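Local coordinates for chain length determinant protein (Shigella flexneri, PDB 4E2H), which probably sets the length of the O-antigen chains of lipopolysaccharide from the periplasmic side of the inner membrane, at residues Leu150-Arg153 with Gln154-Ala158; Asn208-Gln211 with Thr212-Asn215. One frame throughout, in Å; residues are numbered along the deposited sequence.

From the N terminus, strand 12-18, helices 26-35 and 43-65 and strands 74-78 and 87-92 lead into helix 97-164, a single long rod, and contact 1 (150-158) lies near its far end. The chain then turns back through helix 187-195 to the shorter helix 207-219, which carries contact 2 (208-215) and lies against an earlier part of the long helix, near Leu-137 and Glu-141; strand 233-234 joins the sheet from the C-terminal end. Neither contact closes a long loop: each spans successive turns of one helix, and the two follow in series without nesting or crossing. The centres of contacts 1 and 2 are 29 Å apart. Both also touch other subunits.

Contact 1. Residues Leu150-Arg153 with Gln154-Ala158; sequences LRIR and QIQEA
Gln-154 OE1 accepts a hydrogen bond from Arg-151 NH1 at 2.8 Å, one helical turn back, with an N-H...O angle of 163°. The oxygen lies at the edge of the guanidinium, almost in its plane, whereas the donor stands tilted 35° from the plane of the amide carbonyl. Arg-151 reaches it by bending early: after CG is set opposite the backbone N, chi2 of 42° folds the chain forward along the helix, and CD also comes to 3.2 Å from Gln-154 OE1. Gln-154 meets it with a chain extended beyond CG, whose CG passes 3.4 Å from Leu-150 O. The other end of the guanidinium is held too, since Arg-151 NH2 bonds to Val-178 O, so two acceptors restrain its rotation.

All this sits on regular alpha-helix near the far end of the long helix 97-164 of the periplasmic domain. Successive i to i+4 bonds run through it, among them the nearly straight one from Gln-156 N to Ile-152 O at 2.8 Å.

On another side of the helix the apolar branches meet. Ile-152 CD1 and Ile-155 CD1 touch at 3.8 Å, their side chains set aslant, and Ile-155 CD1 also comes to 3.4 Å from Arg-151 O. Ile-155 continues onto Met-194 and Ile-195 of helix 187-195. Toward the second subunit, Leu-150 packs on Leu-203 of that chain, while Glu-157 OE2 is hydrogen-bonded to Thr-200 OG1 of the same neighbour.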
loop_
_atom_site.group_PDB
_atom_site.type_symbol
_atom_site.label_atom_id
_atom_site.label_comp_id
_atom_site.label_asym_id
_atom_site.label_seq_id
_atom_site.Cartn_x
_atom_site.Cartn_y
_atom_site.Cartn_z
ATOM N N LEU C 150 -4.453 -26.427 -21.100
ATOM C CA LEU C 150 -3.751 -26.387 -22.385
ATOM C C LEU C 150 -2.649 -27.452 -22.465
ATOM O O LEU C 150 -2.530 -28.132 -23.467
ATOM C CB LEU C 150 -3.138 -25.010 -22.657
ATOM C CG LEU C 150 -2.041 -25.036 -23.732
ATOM C CD1 LEU C 150 -2.652 -25.067 -25.113
ATOM C CD2 LEU C 150 -1.117 -23.813 -23.595
ATOM N N ARG C 151 -1.852 -27.608 -21.414
ATOM C CA ARG C 151 -0.796 -28.602 -21.451
ATOM C C ARG C 151 -1.443 -29.979 -21.588
ATOM O O ARG C 151 -0.949 -30.812 -22.361
ATOM C CB ARG C 151 0.125 -28.512 -20.242
ATOM C CG ARG C 151 1.354 -29.420 -20.303
ATOM C CD ARG C 151 2.010 -29.424 -21.709
ATOM N NE ARG C 151 3.411 -29.867 -21.622
ATOM C CZ ARG C 151 4.358 -29.625 -22.532
ATOM N NH1 ARG C 151 4.074 -28.946 -23.630
ATOM N NH2 ARG C 151 5.596 -30.070 -22.340
ATOM N N ILE C 152 -2.581 -30.205 -20.916
ATOM C CA ILE C 152 -3.318 -31.481 -21.103
ATOM C C ILE C 152 -3.873 -31.704 -22.527
ATOM O O ILE C 152 -3.891 -32.834 -23.018
ATOM C CB ILE C 152 -4.463 -31.719 -20.073
ATOM C CG1 ILE C 152 -3.930 -32.344 -18.784
ATOM C CG2 ILE C 152 -5.484 -32.691 -20.614
ATOM C CD1 ILE C 152 -2.437 -32.594 -18.757
ATOM N N ARG C 153 -4.345 -30.659 -23.197
ATOM C CA ARG C 153 -4.820 -30.869 -24.560
ATOM C C ARG C 153 -3.619 -31.229 -25.417
ATOM O O ARG C 153 -3.712 -32.085 -26.288
ATOM C CB ARG C 153 -5.606 -29.676 -25.118
ATOM C CG ARG C 153 -6.918 -29.443 -24.367
ATOM C CD ARG C 153 -7.760 -28.288 -24.934
ATOM N NE ARG C 153 -7.006 -27.045 -25.116
ATOM C CZ ARG C 153 -6.825 -26.122 -24.163
ATOM N NH1 ARG C 153 -7.360 -26.291 -22.956
ATOM N NH2 ARG C 153 -6.118 -25.017 -24.420
ATOM N N GLN C 154 -2.473 -30.620 -25.134
ATOM C CA GLN C 154 -1.257 -30.943 -25.877
ATOM C C GLN C 154 -0.919 -32.412 -25.707
ATOM O O GLN C 154 -0.598 -33.103 -26.665
ATOM C CB GLN C 154 -0.088 -30.061 -25.418
ATOM C CG GLN C 154 -0.245 -28.622 -25.870
ATOM C CD GLN C 154 0.972 -27.773 -25.591
ATOM O OE1 GLN C 154 1.658 -27.945 -24.562
ATOM N NE2 GLN C 154 1.269 -26.855 -26.517
ATOM N N ILE C 155 -0.995 -32.885 -24.474
ATOM C CA ILE C 155 -0.772 -34.288 -24.188
ATOM C C ILE C 155 -1.810 -35.184 -24.881
ATOM O O ILE C 155 -1.423 -36.134 -25.555
ATOM C CB ILE C 155 -0.697 -34.557 -22.662
ATOM C CG1 ILE C 155 0.683 -34.152 -22.137
ATOM C CG2 ILE C 155 -0.982 -36.018 -22.357
ATOM C CD1 ILE C 155 0.661 -33.426 -20.796
ATOM N N GLN C 156 -3.107 -34.891 -24.742
ATOM C CA GLN C 156 -4.143 -35.678 -25.443
ATOM C C GLN C 156 -3.825 -35.804 -26.927
ATOM O O GLN C 156 -4.084 -36.834 -27.546
ATOM C CB GLN C 156 -5.542 -35.065 -25.284
ATOM C CG GLN C 156 -6.426 -35.782 -24.257
ATOM C CD GLN C 156 -7.376 -34.832 -23.512
ATOM O OE1 GLN C 156 -7.526 -33.664 -23.885
ATOM N NE2 GLN C 156 -8.012 -35.335 -22.451
ATOM N N GLU C 157 -3.251 -34.742 -27.474
ATOM C CA GLU C 157 -3.023 -34.623 -28.895
ATOM C C GLU C 157 -1.858 -35.507 -29.308
ATOM O O GLU C 157 -1.932 -36.255 -30.296
ATOM C CB GLU C 157 -2.740 -33.167 -29.233
ATOM C CG GLU C 157 -2.647 -32.848 -30.689
ATOM C CD GLU C 157 -4.023 -32.725 -31.359
ATOM O OE1 GLU C 157 -5.060 -32.939 -30.661
ATOM O OE2 GLU C 157 -4.061 -32.409 -32.586
ATOM N N ALA C 158 -0.780 -35.433 -28.537
ATOM C CA ALA C 158 0.418 -36.195 -28.875
ATOM C C ALA C 158 0.221 -37.707 -28.667
ATOM O O ALA C 158 1.039 -38.520 -29.107
ATOM C CB ALA C 158 1.610 -35.700 -28.079
#

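Contact 2. Residues Asn208-Gln211 with Thr212-Asn215; sequences NYYQ and TRQN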
loop_
_atom_site.group_PDB
_atom_site.type_symbol
_atom_site.label_atom_id
_atom_site.label_comp_id
_atom_site.label_asym_id
_atom_site.label_seq_id
_atom_site.Cartn_x
_atom_site.Cartn_y
_atom_site.Cartn_z
ATOM N N ASN C 208 4.823 -14.868 -6.180
ATOM C CA ASN C 208 3.859 -13.878 -5.735
ATOM C C ASN C 208 2.555 -14.500 -5.270
ATOM O O ASN C 208 1.812 -13.906 -4.482
ATOM C CB ASN C 208 3.527 -12.888 -6.843
ATOM C CG ASN C 208 2.316 -12.030 -6.494
ATOM O OD1 ASN C 208 1.182 -12.336 -6.889
ATOM N ND2 ASN C 208 2.551 -10.962 -5.718
ATOM N N TYR C 209 2.249 -15.678 -5.789
ATOM C CA TYR C 209 1.030 -16.345 -5.406
ATOM C C TYR C 209 1.133 -16.818 -3.967
ATOM O O TYR C 209 0.176 -16.682 -3.202
ATOM C CB TYR C 209 0.750 -17.527 -6.312
ATOM C CG TYR C 209 -0.430 -18.326 -5.847
ATOM C CD1 TYR C 209 -1.725 -17.863 -6.035
ATOM C CD2 TYR C 209 -0.255 -19.535 -5.206
ATOM C CE1 TYR C 209 -2.823 -18.604 -5.599
ATOM C CE2 TYR C 209 -1.340 -20.284 -4.773
ATOM C CZ TYR C 209 -2.620 -19.818 -4.968
ATOM O OH TYR C 209 -3.698 -20.575 -4.531
ATOM N N TYR C 210 2.279 -17.383 -3.590
ATOM C CA TYR C 210 2.430 -17.834 -2.209
ATOM C C TYR C 210 2.470 -16.664 -1.221
ATOM O O TYR C 210 1.902 -16.766 -0.136
ATOM C CB TYR C 210 3.637 -18.765 -2.043
ATOM C CG TYR C 210 3.597 -19.901 -3.022
ATOM C CD1 TYR C 210 2.544 -20.806 -3.007
ATOM C CD2 TYR C 210 4.596 -20.065 -3.981
ATOM C CE1 TYR C 210 2.473 -21.849 -3.936
ATOM C CE2 TYR C 210 4.548 -21.112 -4.908
ATOM C CZ TYR C 210 3.476 -21.997 -4.880
ATOM O OH TYR C 210 3.398 -23.037 -5.784
ATOM N N GLN C 211 3.124 -15.561 -1.592
ATOM C CA GLN C 211 3.191 -14.384 -0.711
ATOM C C GLN C 211 1.799 -13.849 -0.473
ATOM O O GLN C 211 1.385 -13.590 0.662
ATOM C CB GLN C 211 4.014 -13.255 -1.333
ATOM C CG GLN C 211 5.470 -13.572 -1.573
ATOM C CD GLN C 211 6.179 -12.434 -2.278
ATOM O OE1 GLN C 211 5.687 -11.300 -2.286
ATOM N NE2 GLN C 211 7.331 -12.728 -2.892
ATOM N N THR C 212 1.090 -13.659 -1.577
ATOM C CA THR C 212 -0.268 -13.182 -1.547
ATOM C C THR C 212 -1.111 -14.079 -0.637
ATOM O O THR C 212 -1.879 -13.589 0.195
ATOM C CB THR C 212 -0.841 -13.151 -2.974
ATOM O OG1 THR C 212 -0.423 -11.943 -3.634
ATOM C CG2 THR C 212 -2.344 -13.240 -2.928
ATOM N N ARG C 213 -0.936 -15.392 -0.761
ATOM C CA ARG C 213 -1.780 -16.339 -0.029
ATOM C C ARG C 213 -1.568 -16.266 1.474
ATOM O O ARG C 213 -2.512 -16.408 2.258
ATOM C CB ARG C 213 -1.543 -17.777 -0.511
ATOM C CG ARG C 213 -2.387 -18.789 0.242
ATOM C CD ARG C 213 -2.747 -19.998 -0.617
ATOM N NE ARG C 213 -2.273 -21.224 0.019
ATOM C CZ ARG C 213 -1.181 -21.888 -0.353
ATOM N NH1 ARG C 213 -0.465 -21.463 -1.390
ATOM N NH2 ARG C 213 -0.818 -22.987 0.297
ATOM N N GLN C 214 -0.311 -16.079 1.863
ATOM C CA GLN C 214 0.049 -15.920 3.260
ATOM C C GLN C 214 -0.472 -14.577 3.739
ATOM O O GLN C 214 -0.929 -14.448 4.873
ATOM C CB GLN C 214 1.567 -16.017 3.435
ATOM C CG GLN C 214 2.058 -15.783 4.853
ATOM C CD GLN C 214 1.460 -16.750 5.860
ATOM O OE1 GLN C 214 0.538 -16.403 6.604
ATOM N NE2 GLN C 214 1.990 -17.969 5.897
ATOM N N ASN C 215 -0.428 -13.585 2.856
ATOM C CA ASN C 215 -0.874 -12.246 3.211
ATOM C C ASN C 215 -2.340 -12.234 3.582
ATOM O O ASN C 215 -2.766 -11.464 4.439
ATOM C CB ASN C 215 -0.614 -11.268 2.079
ATOM C CG ASN C 215 -0.592 -9.832 2.552
ATOM O OD1 ASN C 215 -1.031 -9.522 3.670
ATOM N ND2 ASN C 215 -0.078 -8.937 1.703
#
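Helix 207-219 is a short alpha-helix laid against the long helix 97-164 of its own chain, and its successive turns meet here through an arginine set beside two tyrosines. Arg-213 NH1 comes to 3.5 Å from Tyr-210 CD1, at the edge of that ring and near its plane, with guanidinium and ring turned 70° apart. The same nitrogen stands 3.7 Å from Tyr-209 CE2, but here the approach is oblique and the planes are only 34° apart. The arrangement is therefore a nitrogen lodged beside two rings rather than a guanidinium stacked over either one.

Arg-213 gets there by running back along the helix, with CG opposite the backbone N (chi1 179°) and a bend at chi3. Its charge is answered across the subunit boundary, where NH2 forms a salt bridge with Glu-146 OE2 of the third subunit; Tyr-210 packs on that same glutamate. Tyr-209 is engaged within its own chain: its OH is hydrogen-bonded to Glu-141 OE2 of the long helix, and its ring stacks with Phe-205. Tyr-209 thus contacts the long helix of its own chain, while Tyr-210 meets the third subunit.

The backbone keeps its i to i+4 pattern, as in the bond of 2.8 Å from Asn-215 N to Gln-211 O. Asn-208 O receives two donors from a single residue: Thr-212 N at 3.0 Å, lying above the carbonyl plane, and more weakly Thr-212 OG1 at 3.1 Å.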